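Sortase-like protein (Streptococcus suis, PDB 3RE9) is a class C sortase, a transpeptidase that probably joins pilin subunits to one another in building surface pili. Local coordinates at residues Y34-M37 with L38-E42. Residues are numbered along the deposited sequence; the frame is centred on the assembly and turned at random.
Sequences YARM and LELHE
Arg36, in the last turn of helix 21-39, and Glu42, just beyond its C-terminal end, are joined by a salt bridge. NH1 of Arg36 gives a nearly straight bond to OE2 of Glu42 (2.9 Å), which lies at the edge of the guanidinium and is met on its syn side, 28° out of the carboxylate plane. The two flat groups are twisted 40° apart, and the second bond of the bridge, from Arg36 NH2 to Glu42 OE1, is weak at 3.3 Å. Both NH2 and OE1 have a second partner: NH2 pairs with Glu33, and OE1 also accepts from Met1 N, the amino terminus of the crystallised fragment. Arginine suits the place because its guanidinium can offer N-H groups to two carboxylates, those of Glu33 and Glu42; CG anti to the backbone N (chi1 -178°) and the bend at chi3 bring it there.

Helical bonding runs on through Leu38 N to Tyr34 O (2.8 Å) and Glu39 N to Ala35 O, then Leu40 N divides itself between two weak bonds, to Arg36 O and to Met37 O. A Schellman motif closes the helix: His41, with positive phi, turns the chain so that Glu42 N also reaches Met37 O (3.1 Å), almost linearly, while His41 N makes a weak bond to Leu38 O. From here the chain enters strand 43-49 of the sortase beta fold. Leu38, itself partly exposed, lays CG over one face of the buried Tyr34 ring, 4.0 Å from its centroid, a CH-pi contact, with CD1 packed against CE2. Tyrosine serves both needs here, its ring apolar beside leucine and its OH hydrogen-bonded to His73 ND1.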
loop_
_atom_site.group_PDB
_atom_site.type_symbol
_atom_site.label_atom_id
_atom_site.label_comp_id
_atom_site.label_asym_id
_atom_site.label_seq_id
_atom_site.Cartn_x
_atom_site.Cartn_y
_atom_site.Cartn_z
ATOM N N TYR A 34 -13.638 1.265 5.733
ATOM C CA TYR A 34 -12.417 2.020 5.414
ATOM C C TYR A 34 -12.479 3.460 5.939
ATOM O O TYR A 34 -11.496 3.950 6.528
ATOM C CB TYR A 34 -12.043 1.941 3.921
ATOM C CG TYR A 34 -10.735 2.636 3.607
ATOM C CD1 TYR A 34 -9.558 2.274 4.257
ATOM C CD2 TYR A 34 -10.679 3.675 2.673
ATOM C CE1 TYR A 34 -8.360 2.939 3.998
ATOM C CE2 TYR A 34 -9.484 4.332 2.392
ATOM C CZ TYR A 34 -8.327 3.961 3.061
ATOM O OH TYR A 34 -7.145 4.613 2.782
ATOM N N ALA A 35 -13.645 4.099 5.781
ATOM C CA ALA A 35 -13.917 5.409 6.405
ATOM C C ALA A 35 -13.709 5.468 7.934
ATOM O O ALA A 35 -13.197 6.446 8.450
ATOM C CB ALA A 35 -15.327 5.913 6.020
ATOM N N ARG A 36 -14.138 4.430 8.646
ATOM C CA ARG A 36 -13.926 4.297 10.079
ATOM C C ARG A 36 -12.433 4.147 10.432
ATOM O O ARG A 36 -11.944 4.776 11.366
ATOM C CB ARG A 36 -14.703 3.087 10.603
ATOM C CG ARG A 36 -14.590 2.895 12.107
ATOM C CD ARG A 36 -14.964 1.487 12.566
ATOM N NE ARG A 36 -14.093 0.494 11.949
ATOM C CZ ARG A 36 -12.841 0.239 12.346
ATOM N NH1 ARG A 36 -12.296 0.904 13.370
ATOM N NH2 ARG A 36 -12.126 -0.688 11.718
ATOM N N MET A 37 -11.718 3.299 9.700
ATOM C CA MET A 37 -10.271 3.232 9.820
ATOM C C MET A 37 -9.635 4.603 9.549
ATOM O O MET A 37 -8.711 5.037 10.257
ATOM C CB MET A 37 -9.719 2.230 8.816
ATOM C CG MET A 37 -9.991 0.782 9.123
ATOM S SD MET A 37 -9.311 -0.276 7.826
ATOM C CE MET A 37 -10.779 -0.839 7.003
ATOM N N LEU A 38 -10.117 5.279 8.506
ATOM C CA LEU A 38 -9.601 6.610 8.168
ATOM C C LEU A 38 -9.871 7.598 9.310
ATOM O O LEU A 38 -9.008 8.384 9.689
ATOM C CB LEU A 38 -10.212 7.130 6.864
ATOM C CG LEU A 38 -9.648 6.686 5.528
ATOM C CD1 LEU A 38 -10.506 7.230 4.405
ATOM C CD2 LEU A 38 -8.227 7.183 5.415
ATOM N N GLU A 39 -11.068 7.535 9.871
ATOM C CA GLU A 39 -11.444 8.469 10.923
ATOM C C GLU A 39 -10.514 8.284 12.123
ATOM O O GLU A 39 -10.205 9.232 12.843
ATOM C CB GLU A 39 -12.910 8.236 11.282
ATOM C CG GLU A 39 -13.542 9.154 12.305
ATOM C CD GLU A 39 -14.994 8.696 12.625
ATOM O OE1 GLU A 39 -15.475 7.703 11.997
ATOM O OE2 GLU A 39 -15.653 9.317 13.502
ATOM N N LEU A 40 -10.026 7.068 12.316
ATOM C CA LEU A 40 -9.241 6.765 13.507
ATOM C C LEU A 40 -7.749 6.612 13.300
ATOM O O LEU A 40 -7.069 6.185 14.235
ATOM C CB LEU A 40 -9.775 5.496 14.185
ATOM C CG LEU A 40 -11.139 5.620 14.842
ATOM C CD1 LEU A 40 -11.821 4.297 14.750
ATOM C CD2 LEU A 40 -10.971 6.059 16.274
ATOM N N HIS A 41 -7.238 6.958 12.110
ATOM C CA HIS A 41 -5.814 6.749 11.754
ATOM C C HIS A 41 -5.346 5.366 12.171
ATOM O O HIS A 41 -4.218 5.197 12.689
ATOM C CB HIS A 41 -4.909 7.809 12.384
ATOM C CG HIS A 41 -5.459 9.185 12.273
ATOM N ND1 HIS A 41 -5.999 9.855 13.346
ATOM C CD2 HIS A 41 -5.614 9.995 11.203
ATOM C CE1 HIS A 41 -6.450 11.029 12.944
ATOM N NE2 HIS A 41 -6.216 11.143 11.651
ATOM N N GLU A 42 -6.232 4.392 11.961
ATOM C CA GLU A 42 -6.075 3.071 12.525
ATOM C C GLU A 42 -4.877 2.340 11.976
ATOM O O GLU A 42 -4.663 2.316 10.764
ATOM C CB GLU A 42 -7.333 2.243 12.287
ATOM C CG GLU A 42 -7.270 0.864 12.920
ATOM C CD GLU A 42 -8.604 0.212 12.999
ATOM O OE1 GLU A 42 -8.821 -0.752 12.231
ATOM O OE2 GLU A 42 -9.441 0.686 13.805
#